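Local coordinates for stage II sporulation protein E (SpoIIE) (Moorella thermoacetica, PDB 3ZT9), which probably acts as a manganese-dependent protein phosphatase of the PP2C clan in signalling linked to the bacterial stressosome, at residues Thr63-Ile68 with Gln97-Gly102; Asn67-Cys72 with Gly122-Asn127; Ala160-Tyr165 with Arg174-Lys179. One frame throughout, in Å; residues are numbered along the deposited sequence. Where two conformers were deposited one is given.

Overall arrangement
Interaction 1 lays a helix on a sheet of a PP2C-type beta sandwich; interactions 2 and 3 pack loops against its outer helices. Interactions 1 and 2 share helix 65-76, and their centres lie about 9 Å apart. They meet directly, since Phe69 of interaction 2 packs on Ala99 and Val101 of interaction 1, and Leu124 also reaches Val101. Interaction 3 belongs to helix 169-180 on the opposite side of the chain's centre; its centre is about 27 Å from that of interaction 1 and about 31 Å from that of interaction 2. The side chains of Leu124 and Leu162 stay about 12 Å and 11 Å, respectively, from a bound manganese ion.

Interaction 1: Thr63-Ile68 with Gln97-Gly102; sequences TGLVNI and QAAIVG
Helix-on-sheet packing, the way a PP2C-type beta sandwich is covered on its outer faces, brings Leu65 in the first turn of helix 65-76 down on Gln97, Ala98 and Ala99 of strand 95-101. One forked side chain does most of the work. Leu65 CD2 settles on the backbone of the strand, 3.7 Å from Ala99 N, and touches the methyl of the same residue, with Leu65 CD2 and Ala99 CB 3.9 Å apart. The leucine branch thus lies against both the peptide and the methyl of Ala99. The other branch turns to Gln97, where Leu65 CD1 lies 3.8 Å from NE2 of the glutamine amide.

Gln97 is held beside this methyl by a chain that starts with CG anti to the carbonyl carbon (chi1 -66°) and runs extended beyond it, so that the amide arrives at the start of the helix. There a single water accepts two N-H groups, lying 2.8 Å from Gln97 NE2 and 3.0 Å from Leu65 N. The water thereby joins a strand side chain to a backbone amide of the first helical turn. Gln97 OE1 is hydrogen-bonded to a PEG molecule, probably from the crystallisation liquor.

The helix begins just after Gly64 at the N-cap position, whose positive phi of 97° suits glycine. Preceding it, Thr63 OG1 accepts a hydrogen bond of 3.0 Å from Asn67 ND2, tying the incoming loop to the helix.

Around the contact, Ala99 also touches Leu132 from a loop. Ile68 turns to Leu86 of strand 82-90 and to Met57 and Ser60 of helix 43-60, while strand 95-101 is hydrogen-bonded between strands 82-90 and 135-138.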
# COMPACT_ATOMS: atom_id res chain seq x y z
N THR A 63 5.72 -14.50 -7.56
CA THR A 63 5.54 -15.81 -6.93
C THR A 63 4.16 -16.00 -6.28
O THR A 63 3.89 -17.06 -5.72
CB THR A 63 6.58 -16.08 -5.82
OG1 THR A 63 6.48 -15.10 -4.79
CG2 THR A 63 8.00 -16.08 -6.38
N GLY A 64 3.31 -14.98 -6.34
CA GLY A 64 1.97 -15.10 -5.77
C GLY A 64 1.88 -14.50 -4.38
O GLY A 64 2.83 -14.56 -3.61
N LEU A 65 0.75 -13.86 -4.06
CA LEU A 65 0.64 -13.10 -2.83
C LEU A 65 0.83 -13.97 -1.57
O LEU A 65 1.34 -13.50 -0.55
CB LEU A 65 -0.72 -12.36 -2.79
CG LEU A 65 -0.72 -11.01 -3.50
CD1 LEU A 65 -0.40 -11.23 -4.99
CD2 LEU A 65 -2.09 -10.29 -3.31
N VAL A 66 0.41 -15.23 -1.61
CA VAL A 66 0.58 -16.07 -0.43
C VAL A 66 2.05 -16.19 -0.09
O VAL A 66 2.47 -15.96 1.05
CB VAL A 66 -0.05 -17.46 -0.63
CG1 VAL A 66 0.45 -18.44 0.45
CG2 VAL A 66 -1.60 -17.34 -0.64
N ASN A 67 2.83 -16.57 -1.09
CA ASN A 67 4.28 -16.66 -0.90
C ASN A 67 4.87 -15.31 -0.50
O ASN A 67 5.71 -15.24 0.41
CB ASN A 67 4.96 -17.15 -2.17
CG ASN A 67 6.40 -17.55 -1.91
OD1 ASN A 67 6.67 -18.52 -1.19
ND2 ASN A 67 7.33 -16.81 -2.49
N ILE A 68 4.44 -14.24 -1.16
CA ILE A 68 5.01 -12.92 -0.88
C ILE A 68 4.84 -12.53 0.59
O ILE A 68 5.80 -12.12 1.25
CB ILE A 68 4.39 -11.84 -1.76
CG1 ILE A 68 4.90 -11.96 -3.20
CG2 ILE A 68 4.73 -10.43 -1.21
CD1 ILE A 68 3.99 -11.26 -4.22
N GLN A 97 -5.39 -8.31 -8.01
CA GLN A 97 -5.53 -9.05 -6.76
C GLN A 97 -5.00 -8.14 -5.68
O GLN A 97 -4.11 -7.32 -5.93
CB GLN A 97 -4.65 -10.31 -6.75
CG GLN A 97 -4.97 -11.38 -7.72
CD GLN A 97 -4.01 -12.57 -7.54
OE1 GLN A 97 -3.70 -13.27 -8.50
NE2 GLN A 97 -3.55 -12.78 -6.32
N ALA A 98 -5.52 -8.24 -4.46
CA ALA A 98 -4.91 -7.43 -3.42
C ALA A 98 -5.01 -8.18 -2.11
O ALA A 98 -5.95 -8.95 -1.91
CB ALA A 98 -5.64 -6.11 -3.28
N ALA A 99 -4.07 -7.95 -1.19
CA ALA A 99 -4.25 -8.48 0.18
C ALA A 99 -3.62 -7.53 1.19
O ALA A 99 -2.76 -6.73 0.82
CB ALA A 99 -3.63 -9.86 0.29
N ILE A 100 -4.05 -7.64 2.44
CA ILE A 100 -3.58 -6.73 3.48
C ILE A 100 -3.41 -7.52 4.75
O ILE A 100 -4.34 -8.22 5.14
CB ILE A 100 -4.61 -5.60 3.80
CG1 ILE A 100 -5.02 -4.86 2.52
CG2 ILE A 100 -4.02 -4.60 4.83
CD1 ILE A 100 -6.27 -4.03 2.70
N VAL A 101 -2.25 -7.41 5.39
CA VAL A 101 -2.09 -7.94 6.74
C VAL A 101 -1.96 -6.72 7.65
O VAL A 101 -1.04 -5.92 7.51
CB VAL A 101 -0.88 -8.90 6.88
CG1 VAL A 101 -0.72 -9.33 8.34
CG2 VAL A 101 -1.10 -10.13 6.02
N GLY A 102 -2.91 -6.56 8.56
CA GLY A 102 -2.88 -5.43 9.46
C GLY A 102 -3.81 -4.34 8.96
O GLY A 102 -4.83 -4.63 8.37
O HOH W 1 -1.38 -14.50 -6.04

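Interaction 2: Asn67-Cys72 with Gly122-Asn127; sequences NIFQLC and GILGYN
A buried apolar seam between helix 65-76 and the long loop that leads from strand 113-115 to strand 135-138 receives Leu124, whose forked end reaches Phe69 and Cys72. The two helix residues are three positions apart, nearly one turn, and Leu124 bridges them. Its CD1 methyl meets both side chains: Leu124 CD1 is 4.1 Å from Phe69 CD1, approaching the ring obliquely, and 4.2 Å from Cys72 CB. The second branch turns to the helix backbone, with Leu124 CD2 3.9 Å from Phe69 O. CG of the leucine stands anti to the carbonyl carbon (chi1 -62°), which carries the fork to the helix, and chi2 of 166° sets how its two methyls are turned. The contact is purely van der Waals in character.

The loop has order of its own. Ile123 O accepts from both Tyr126 N and Asn127 N, each at 3.0 Å, and Tyr126 and Asn127, both facing Ile123, make with it a classic beta bulge. Between them and Leu124 sits Gly125, whose phi of 102° is readily adopted by glycine.

Further fastening comes from Leu124, which is backbone-bonded to Ala82, and from Tyr126 OH, hydrogen-bonded to Thr79 O. Phe69 also touches Leu86 of strand 82-90 and Tyr128 and Leu132 of loops, while Cys72 looks to Met57 of helix 43-60; the leucine itself also touches Ala84 of strand 82-90, where the loop meets the sheet.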
# COMPACT_ATOMS: atom_id res chain seq x y z
N ASN A 67 2.83 -16.57 -1.09
CA ASN A 67 4.28 -16.66 -0.90
C ASN A 67 4.87 -15.31 -0.50
O ASN A 67 5.71 -15.24 0.41
CB ASN A 67 4.96 -17.15 -2.17
CG ASN A 67 6.40 -17.55 -1.91
OD1 ASN A 67 6.67 -18.52 -1.19
ND2 ASN A 67 7.33 -16.81 -2.49
N ILE A 68 4.44 -14.24 -1.16
CA ILE A 68 5.01 -12.92 -0.88
C ILE A 68 4.84 -12.53 0.59
O ILE A 68 5.80 -12.12 1.25
CB ILE A 68 4.39 -11.84 -1.76
CG1 ILE A 68 4.90 -11.96 -3.20
CG2 ILE A 68 4.73 -10.43 -1.21
CD1 ILE A 68 3.99 -11.26 -4.22
N PHE A 69 3.65 -12.73 1.14
CA PHE A 69 3.37 -12.32 2.51
C PHE A 69 4.02 -13.26 3.50
O PHE A 69 4.48 -12.82 4.54
CB PHE A 69 1.84 -12.21 2.73
CG PHE A 69 1.29 -10.88 2.34
CD1 PHE A 69 1.26 -9.84 3.25
CD2 PHE A 69 0.86 -10.66 1.06
CE1 PHE A 69 0.78 -8.57 2.89
CE2 PHE A 69 0.36 -9.41 0.68
CZ PHE A 69 0.31 -8.37 1.60
N GLN A 70 4.10 -14.55 3.16
CA GLN A 70 4.74 -15.55 4.02
C GLN A 70 6.25 -15.28 4.13
O GLN A 70 6.79 -15.32 5.21
CB GLN A 70 4.45 -16.99 3.54
CG GLN A 70 3.02 -17.45 3.83
CD GLN A 70 2.71 -18.83 3.29
OE1 GLN A 70 3.54 -19.45 2.61
NE2 GLN A 70 1.52 -19.33 3.59
N LEU A 71 6.91 -14.95 3.03
CA LEU A 71 8.32 -14.57 3.12
C LEU A 71 8.51 -13.25 3.90
O LEU A 71 9.46 -13.12 4.66
CB LEU A 71 9.00 -14.50 1.75
CG LEU A 71 10.50 -14.09 1.80
CD1 LEU A 71 10.67 -12.75 2.46
CD2 LEU A 71 11.40 -15.06 2.55
N CYS A 72 7.64 -12.26 3.68
CA CYS A 72 7.70 -11.00 4.43
C CYS A 72 7.71 -11.27 5.92
O CYS A 72 8.53 -10.71 6.66
CB CYS A 72 6.47 -10.12 4.17
SG CYS A 72 6.59 -9.09 2.75
N GLY A 122 -3.29 -9.07 11.83
CA GLY A 122 -2.01 -9.67 12.13
C GLY A 122 -0.90 -8.66 12.05
O GLY A 122 -1.12 -7.51 11.71
N ILE A 123 0.31 -9.11 12.35
CA ILE A 123 1.51 -8.28 12.27
C ILE A 123 2.60 -9.14 11.66
O ILE A 123 2.98 -10.15 12.24
CB ILE A 123 2.01 -7.79 13.66
CG1 ILE A 123 0.95 -6.89 14.30
CG2 ILE A 123 3.40 -7.04 13.50
CD1 ILE A 123 1.26 -6.49 15.74
N LEU A 124 3.10 -8.74 10.49
CA LEU A 124 4.12 -9.53 9.82
C LEU A 124 5.35 -9.54 10.70
O LEU A 124 5.80 -8.48 11.17
CB LEU A 124 4.42 -8.97 8.42
CG LEU A 124 3.17 -9.00 7.51
CD1 LEU A 124 3.40 -8.12 6.26
CD2 LEU A 124 2.80 -10.41 7.13
N GLY A 125 5.89 -10.74 10.92
CA GLY A 125 7.03 -10.95 11.79
C GLY A 125 6.67 -11.51 13.14
O GLY A 125 7.53 -12.06 13.83
N TYR A 126 5.40 -11.40 13.52
CA TYR A 126 4.95 -11.85 14.84
C TYR A 126 3.75 -12.78 14.86
O TYR A 126 3.81 -13.83 15.49
CB TYR A 126 4.73 -10.65 15.75
CG TYR A 126 6.06 -10.09 16.14
CD1 TYR A 126 6.80 -10.68 17.18
CD2 TYR A 126 6.64 -9.04 15.44
CE1 TYR A 126 8.03 -10.20 17.52
CE2 TYR A 126 7.87 -8.56 15.78
CZ TYR A 126 8.57 -9.15 16.82
OH TYR A 126 9.80 -8.67 17.17
N ASN A 127 2.66 -12.41 14.21
CA ASN A 127 1.44 -13.23 14.23
C ASN A 127 0.78 -13.28 12.85
O ASN A 127 0.01 -12.40 12.48
CB ASN A 127 0.44 -12.73 15.30
CG ASN A 127 -0.00 -11.31 15.08
OD1 ASN A 127 0.39 -10.70 14.11
ND2 ASN A 127 -0.82 -10.76 15.98

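Interaction 3: Ala160-Tyr165 with Arg174-Lys179; sequences ALLANY and RLIGEK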
# COMPACT_ATOMS: atom_id res chain seq x y z
N ALA A 160 -13.94 11.62 -5.17
CA ALA A 160 -13.92 12.42 -6.39
C ALA A 160 -12.59 13.14 -6.59
O ALA A 160 -12.22 13.45 -7.70
CB ALA A 160 -15.04 13.41 -6.37
N LEU A 161 -11.84 13.37 -5.52
CA LEU A 161 -10.57 14.06 -5.66
C LEU A 161 -9.61 13.18 -6.49
O LEU A 161 -8.73 13.67 -7.24
CB LEU A 161 -10.04 14.34 -4.25
CG LEU A 161 -8.80 15.20 -4.12
CD1 LEU A 161 -8.99 16.61 -4.74
CD2 LEU A 161 -8.45 15.28 -2.63
N LEU A 162 -9.78 11.86 -6.37
CA LEU A 162 -8.93 10.92 -7.12
C LEU A 162 -9.18 10.99 -8.64
O LEU A 162 -8.30 10.66 -9.42
CB LEU A 162 -9.12 9.50 -6.58
CG LEU A 162 -8.98 9.43 -5.03
CD1 LEU A 162 -9.43 8.06 -4.51
CD2 LEU A 162 -7.59 9.69 -4.59
N ALA A 163 -10.35 11.49 -9.05
CA ALA A 163 -10.66 11.62 -10.47
C ALA A 163 -10.35 13.05 -10.97
O ALA A 163 -10.71 13.42 -12.09
CB ALA A 163 -12.12 11.28 -10.73
N ASN A 164 -9.69 13.86 -10.15
CA ASN A 164 -9.28 15.19 -10.59
C ASN A 164 -7.92 15.12 -11.29
O ASN A 164 -6.90 14.87 -10.65
CB ASN A 164 -9.18 16.16 -9.40
CG ASN A 164 -9.07 17.60 -9.86
OD1 ASN A 164 -8.23 17.89 -10.68
ND2 ASN A 164 -9.92 18.48 -9.36
N TYR A 165 -7.92 15.34 -12.60
CA TYR A 165 -6.71 15.23 -13.37
C TYR A 165 -6.11 16.59 -13.66
O TYR A 165 -5.17 16.66 -14.44
CB TYR A 165 -6.96 14.49 -14.70
CG TYR A 165 -7.18 13.00 -14.53
CD1 TYR A 165 -8.43 12.48 -14.25
CD2 TYR A 165 -6.10 12.09 -14.67
CE1 TYR A 165 -8.60 11.12 -14.12
CE2 TYR A 165 -6.28 10.75 -14.56
CZ TYR A 165 -7.53 10.26 -14.27
OH TYR A 165 -7.71 8.87 -14.13
N ARG A 174 0.47 14.23 -2.69
CA ARG A 174 1.06 15.19 -1.76
C ARG A 174 -0.03 15.99 -1.09
O ARG A 174 -0.00 16.20 0.12
CB ARG A 174 2.01 16.15 -2.47
CG ARG A 174 2.76 17.00 -1.48
CD ARG A 174 3.66 18.00 -2.14
NE ARG A 174 4.04 18.98 -1.13
CZ ARG A 174 4.95 19.93 -1.29
NH1 ARG A 174 5.59 20.05 -2.45
NH2 ARG A 174 5.22 20.76 -0.29
N LEU A 175 -1.02 16.41 -1.87
CA LEU A 175 -2.13 17.18 -1.30
C LEU A 175 -2.89 16.30 -0.30
O LEU A 175 -3.26 16.74 0.78
CB LEU A 175 -3.06 17.67 -2.40
CG LEU A 175 -4.36 18.36 -1.92
CD1 LEU A 175 -4.01 19.60 -1.09
CD2 LEU A 175 -5.28 18.75 -3.13
N ILE A 176 -3.15 15.07 -0.68
CA ILE A 176 -3.84 14.13 0.22
C ILE A 176 -3.07 13.94 1.51
O ILE A 176 -3.65 14.03 2.59
CB ILE A 176 -4.10 12.82 -0.47
CG1 ILE A 176 -5.21 13.03 -1.52
CG2 ILE A 176 -4.53 11.75 0.57
CD1 ILE A 176 -5.41 11.79 -2.46
N GLY A 177 -1.78 13.70 1.42
CA GLY A 177 -0.98 13.51 2.62
C GLY A 177 -0.99 14.73 3.53
O GLY A 177 -1.08 14.62 4.73
N GLU A 178 -0.91 15.92 2.93
CA GLU A 178 -0.87 17.17 3.67
C GLU A 178 -2.23 17.55 4.29
O GLU A 178 -2.28 17.99 5.45
CB GLU A 178 -0.34 18.31 2.76
CG GLU A 178 1.13 18.16 2.54
CD GLU A 178 1.70 19.10 1.51
OE1 GLU A 178 0.96 19.52 0.62
OE2 GLU A 178 2.91 19.35 1.59
N LYS A 179 -3.31 17.32 3.56
CA LYS A 179 -4.65 17.68 4.06
C LYS A 179 -5.12 16.69 5.10
O LYS A 179 -5.74 17.08 6.08
CB LYS A 179 -5.71 17.67 2.95
CG LYS A 179 -5.77 18.89 2.08
CD LYS A 179 -6.17 20.13 2.87
CE LYS A 179 -6.31 21.34 1.93
NZ LYS A 179 -6.28 22.60 2.72
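Leu161 and Leu162 meet Ile176 where a short helical turn of the loop after strand 144-148 packs against helix 169-180, an outer helix of the PP2C-type sandwich. The isoleucine offers two successive carbons of one branch to two neighbouring leucines. Ile176 CD1 at the tip lies 3.7 Å from Leu162 CD2, and the two side chains cross at about a right angle. Nearer the helix, Ile176 CG1 stands 4.1 Å from Leu161 CD2, but here the side chains run past each other in opposite directions. Leu161 leaves its backbone facing the helix, with CG anti to the nitrogen (chi1 -173°); Leu162 leaves at an angle to it, and with CG anti to the carbonyl carbon (chi1 -50°) meets Ile176 through CD2. Leu175 adds covering surface next to Ile176 without a close approach.

In the next shell, Ile152 and Val157 also pack on Ile176, and Leu167 lies on Leu175. The turn bearing the leucines is closed by backbone bonds from Ala163 N to Ala160 O and from Asn164 N to Leu161 O. Arg193, the last residue of the chain, which with Glu141 belongs to a manganese site, donates through NH1 to Leu162 O and Asn164 O and makes a cation-pi contact with Tyr165.

The helix has an intrahelical salt bridge beside Tyr9 of strand 6-11. Arg174 grips Glu178 side-on, with NE and NH2 both directed at OE2. The acceptor stays within 3° of the guanidinium plane; the Arg174 NE to Glu178 OE2 distance is 3.0 Å, and NH2 reaches the syn lone pair of that same oxygen at 3.3 Å.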